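Local coordinates for periplasmic protein TorT (Vibrio parahaemolyticus, PDB 3O1I) that probably binds trimethylamine N-oxide in the periplasm and signals its presence through the sensor kinase TorS, at residues N184-V189 and I209-S214; H230-G235 and N239-A244. One frame throughout, in Å; residues are numbered along the deposited sequence.

Contact 1. Residues N184-V189 and I209-S214; sequences NLVQRV and ISELRS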
# COMPACT_ATOMS: atom_id res chain seq x y z
N ASN D 184 8.42 19.43 -7.10
CA ASN D 184 9.85 19.22 -7.22
C ASN D 184 10.41 20.16 -8.30
O ASN D 184 11.48 20.74 -8.15
CB ASN D 184 10.13 17.76 -7.57
CG ASN D 184 11.60 17.45 -7.70
OD1 ASN D 184 12.35 17.46 -6.72
ND2 ASN D 184 12.03 17.20 -8.93
N LEU D 185 9.67 20.30 -9.39
CA LEU D 185 10.09 21.17 -10.48
C LEU D 185 10.06 22.65 -10.09
O LEU D 185 10.87 23.45 -10.55
CB LEU D 185 9.22 20.95 -11.71
CG LEU D 185 9.58 19.74 -12.56
CD1 LEU D 185 8.78 19.78 -13.86
CD2 LEU D 185 11.07 19.75 -12.85
N VAL D 186 9.11 23.00 -9.24
CA VAL D 186 8.98 24.38 -8.80
C VAL D 186 10.14 24.70 -7.87
O VAL D 186 10.80 25.73 -8.02
CB VAL D 186 7.63 24.60 -8.06
CG1 VAL D 186 7.66 25.91 -7.31
CG2 VAL D 186 6.49 24.60 -9.06
N GLN D 187 10.38 23.80 -6.91
CA GLN D 187 11.44 23.97 -5.92
C GLN D 187 12.76 24.21 -6.62
O GLN D 187 13.49 25.13 -6.27
CB GLN D 187 11.56 22.73 -5.03
CG GLN D 187 10.26 22.31 -4.35
CD GLN D 187 10.41 21.03 -3.54
OE1 GLN D 187 11.18 20.12 -3.91
NE2 GLN D 187 9.67 20.93 -2.43
N ARG D 188 13.06 23.39 -7.62
CA ARG D 188 14.29 23.56 -8.37
C ARG D 188 14.31 24.98 -8.93
O ARG D 188 15.34 25.63 -8.96
CB ARG D 188 14.37 22.55 -9.52
CG ARG D 188 15.73 22.53 -10.22
CD ARG D 188 15.73 21.68 -11.50
NE ARG D 188 15.10 20.37 -11.32
CZ ARG D 188 15.08 19.42 -12.25
NH1 ARG D 188 15.65 19.61 -13.43
NH2 ARG D 188 14.47 18.27 -12.00
N VAL D 189 13.15 25.45 -9.37
CA VAL D 189 13.02 26.79 -9.93
C VAL D 189 13.36 27.86 -8.91
O VAL D 189 14.20 28.73 -9.16
CB VAL D 189 11.59 27.03 -10.48
CG1 VAL D 189 11.38 28.51 -10.81
CG2 VAL D 189 11.38 26.16 -11.71
N ILE D 209 2.09 28.01 -5.54
CA ILE D 209 1.43 28.82 -4.53
C ILE D 209 1.87 28.41 -3.13
O ILE D 209 2.18 29.26 -2.31
CB ILE D 209 -0.10 28.72 -4.62
CG1 ILE D 209 -0.57 29.24 -5.99
CG2 ILE D 209 -0.76 29.51 -3.48
CD1 ILE D 209 -2.03 28.99 -6.27
N SER D 210 1.90 27.12 -2.85
CA SER D 210 2.32 26.70 -1.51
C SER D 210 3.82 26.77 -1.33
O SER D 210 4.31 27.05 -0.24
CB SER D 210 1.84 25.29 -1.22
OG SER D 210 0.46 25.30 -0.91
N GLU D 211 4.55 26.53 -2.42
CA GLU D 211 5.99 26.55 -2.36
C GLU D 211 6.57 27.93 -2.19
O GLU D 211 7.56 28.10 -1.51
CB GLU D 211 6.58 25.85 -3.58
CG GLU D 211 6.35 24.33 -3.58
CD GLU D 211 6.87 23.66 -2.31
OE1 GLU D 211 8.10 23.66 -2.10
OE2 GLU D 211 6.06 23.13 -1.51
N LEU D 212 5.93 28.93 -2.80
CA LEU D 212 6.41 30.32 -2.69
C LEU D 212 6.16 30.88 -1.31
O LEU D 212 6.90 31.74 -0.85
CB LEU D 212 5.76 31.22 -3.75
CG LEU D 212 6.33 31.09 -5.18
CD1 LEU D 212 5.69 32.13 -6.08
CD2 LEU D 212 7.84 31.27 -5.17
N ARG D 213 5.11 30.41 -0.65
CA ARG D 213 4.79 30.85 0.70
C ARG D 213 5.79 30.16 1.63
O ARG D 213 6.55 30.81 2.35
CB ARG D 213 3.37 30.42 1.06
CG ARG D 213 2.91 30.87 2.41
CD ARG D 213 1.96 29.84 2.97
NE ARG D 213 1.10 30.36 4.02
CZ ARG D 213 0.06 31.17 3.80
NH1 ARG D 213 -0.24 31.57 2.57
NH2 ARG D 213 -0.68 31.57 4.82
N SER D 214 5.80 28.83 1.59
CA SER D 214 6.71 28.05 2.41
C SER D 214 8.16 28.51 2.29
O SER D 214 8.99 28.16 3.12
CB SER D 214 6.59 26.57 2.03
OG SER D 214 7.55 25.78 2.71
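Gln187 and Glu211 meet between two neighbouring helices, where their CA atoms are 7.0 Å apart, the nearest pair of the two segments. Beside them is the tighter, apolar part: CG1 of Val186 meets CB of Glu211 at 3.9 Å. Valine suits this place because its short apolar branch rests against the glutamate's methylene, away from the charge. Glu211 presents only methylene carbon to this layer, because its chain bends at chi2 (-55°) and turns the carboxylate toward Gln187.

The polar side is looser, with Gln187 partly exposed and partly covered by an apolar side chain of another protein chain. The glutamine chain, extended beyond CG, brings NE2 within 3.2 Å of Glu211 OE1 in a fairly straight hydrogen bond (162° at the hydrogen). The acceptor lies nearly in the amide plane, but the amide reaches OE1 from above the carboxylate plane. The other oxygen, OE2, forms a salt bridge with Arg183, one turn earlier on the glutamine's helix, so both oxygens are engaged and the buried negative charge is probably well compensated.

Helices 179-192 and 202-214 are consecutive in the beta-alpha-beta succession of the four-stranded parallel sheet; Val186 and Val189 rest on strand 137-142, while Ile209 and Leu212 rest on strand 222-225.

Contact 2. Residues H230-G235 and N239-A244; sequences HGVYRG and NKVLFA
Gly235, close to the end of its helix, receives Val241 directly: Val241 CG2 lies 3.4 Å from Gly235 CA. With only hydrogens on its alpha carbon, glycine leaves room for this methyl group exactly where the returning chain passes. Gly235 O accepts a hydrogen bond from Val241 N at 3.0 Å; the donor stands well above the carbonyl plane, and the angle at the hydrogen is a modest 137°. Lys240 N also approaches this oxygen, but that bond is weak and its geometry uncertain. Lys240 CB sits 3.6 Å from Gly235 O, after which the side chain bends at chi2 (-62°) and leads away.

One turn earlier, Val232 completes the apolar first shell. Its CG1, anti to the backbone N (chi1 174°), reaches Ala244 CB at 3.9 Å and Val241 CG1 at 4.2 Å. This single methyl lies against both, and an aliphatic residue suits so apolar a spot, while the small alanine lets its chain come close.

Farther out, Val232 rests on Ala202 and Ile205, and Val241 on Ile209, all from helix 202-214. Backbone hydrogen bonding between Leu242 and Leu223 ties the returning segment to strand 222-225.

The chemistry thus divides: backbone polar groups help to hold the reversal, through one bent bond and a weak, doubtful one; aliphatic carbon fills its inner side; and the lysine ammonium makes a long, weak ion pair with another protein chain.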
# COMPACT_ATOMS: atom_id res chain seq x y z
N HIS D 230 -9.98 24.90 -10.00
CA HIS D 230 -10.49 25.44 -8.74
C HIS D 230 -9.39 25.96 -7.84
O HIS D 230 -9.64 26.75 -6.93
CB HIS D 230 -11.30 24.39 -7.98
CG HIS D 230 -12.49 23.88 -8.73
ND1 HIS D 230 -13.76 23.90 -8.19
CD2 HIS D 230 -12.61 23.33 -9.96
CE1 HIS D 230 -14.61 23.38 -9.06
NE2 HIS D 230 -13.94 23.02 -10.14
N GLY D 231 -8.16 25.52 -8.08
CA GLY D 231 -7.06 25.96 -7.24
C GLY D 231 -6.47 27.24 -7.78
O GLY D 231 -6.24 28.19 -7.03
N VAL D 232 -6.21 27.25 -9.09
CA VAL D 232 -5.66 28.43 -9.75
C VAL D 232 -6.65 29.59 -9.64
O VAL D 232 -6.26 30.75 -9.62
CB VAL D 232 -5.35 28.14 -11.24
CG1 VAL D 232 -4.92 29.41 -11.95
CG2 VAL D 232 -4.24 27.10 -11.33
N TYR D 233 -7.94 29.26 -9.54
CA TYR D 233 -8.98 30.28 -9.38
C TYR D 233 -8.83 30.92 -8.01
O TYR D 233 -8.66 32.13 -7.91
CB TYR D 233 -10.37 29.68 -9.52
CG TYR D 233 -11.48 30.63 -9.13
CD1 TYR D 233 -11.83 31.72 -9.95
CD2 TYR D 233 -12.17 30.47 -7.92
CE1 TYR D 233 -12.85 32.61 -9.58
CE2 TYR D 233 -13.17 31.35 -7.54
CZ TYR D 233 -13.51 32.42 -8.36
OH TYR D 233 -14.52 33.26 -7.95
N ARG D 234 -8.90 30.12 -6.94
CA ARG D 234 -8.76 30.65 -5.58
C ARG D 234 -7.51 31.52 -5.46
O ARG D 234 -7.45 32.45 -4.65
CB ARG D 234 -8.67 29.52 -4.55
CG ARG D 234 -9.03 29.99 -3.17
CD ARG D 234 -8.44 29.11 -2.10
NE ARG D 234 -7.19 29.65 -1.54
CZ ARG D 234 -6.00 29.65 -2.15
NH1 ARG D 234 -5.85 29.15 -3.37
NH2 ARG D 234 -4.95 30.13 -1.51
N GLY D 235 -6.51 31.20 -6.27
CA GLY D 235 -5.27 31.96 -6.25
C GLY D 235 -5.46 33.32 -6.88
O GLY D 235 -4.89 34.32 -6.43
N ASN D 239 -4.81 37.21 -5.29
CA ASN D 239 -3.57 37.74 -5.87
C ASN D 239 -2.38 36.80 -5.78
O ASN D 239 -1.26 37.16 -6.15
CB ASN D 239 -3.22 39.08 -5.22
CG ASN D 239 -4.17 40.18 -5.62
OD1 ASN D 239 -4.00 40.80 -6.68
ND2 ASN D 239 -5.20 40.41 -4.81
N LYS D 240 -2.62 35.58 -5.30
CA LYS D 240 -1.56 34.61 -5.20
C LYS D 240 -1.19 34.20 -6.62
O LYS D 240 -0.12 33.64 -6.87
CB LYS D 240 -2.02 33.41 -4.38
CG LYS D 240 -2.47 33.79 -2.96
CD LYS D 240 -1.34 34.40 -2.14
CE LYS D 240 -1.73 34.50 -0.67
NZ LYS D 240 -0.57 34.85 0.19
N VAL D 241 -2.09 34.49 -7.56
CA VAL D 241 -1.86 34.18 -8.97
C VAL D 241 -2.10 35.46 -9.78
O VAL D 241 -2.95 36.26 -9.44
CB VAL D 241 -2.83 33.07 -9.50
CG1 VAL D 241 -2.46 32.70 -10.93
CG2 VAL D 241 -2.76 31.84 -8.61
N LEU D 242 -1.34 35.65 -10.85
CA LEU D 242 -1.53 36.85 -11.65
C LEU D 242 -2.55 36.68 -12.75
O LEU D 242 -3.62 37.30 -12.73
CB LEU D 242 -0.20 37.30 -12.27
CG LEU D 242 0.88 37.62 -11.23
CD1 LEU D 242 2.13 38.11 -11.92
CD2 LEU D 242 0.35 38.68 -10.27
N PHE D 243 -2.23 35.83 -13.71
CA PHE D 243 -3.11 35.58 -14.85
C PHE D 243 -3.56 34.12 -14.96
O PHE D 243 -3.17 33.29 -14.13
CB PHE D 243 -2.37 36.02 -16.12
CG PHE D 243 -3.15 35.81 -17.37
CD1 PHE D 243 -4.44 36.31 -17.49
CD2 PHE D 243 -2.60 35.10 -18.43
CE1 PHE D 243 -5.18 36.09 -18.64
CE2 PHE D 243 -3.34 34.87 -19.58
CZ PHE D 243 -4.63 35.37 -19.69
N ALA D 244 -4.38 33.83 -15.96
CA ALA D 244 -4.90 32.48 -16.21
C ALA D 244 -6.02 32.50 -17.24
O ALA D 244 -7.12 33.00 -16.98
CB ALA D 244 -5.41 31.86 -14.91

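Overall arrangement
Contacts 1 and 2 follow one another along the chain and lie on the same side of its centre, with their own centres about 15 Å apart. Helix 202-214 joins them: Glu211 looks toward 184-189, whereas Ile209 turns to contact 2, its CD1 packing 3.8 Å from Val241 CG2. Near the start of the loop Arg213 NH1 lies 4.1 Å from Lys240 NZ, a closeness of like charges probably eased by acidic side chains of other protein chains. Both contacts belong to the lobe built on the four-stranded sheet. In this family the ligand typically binds between the two lobes, but nothing here gives either contact a part in binding it.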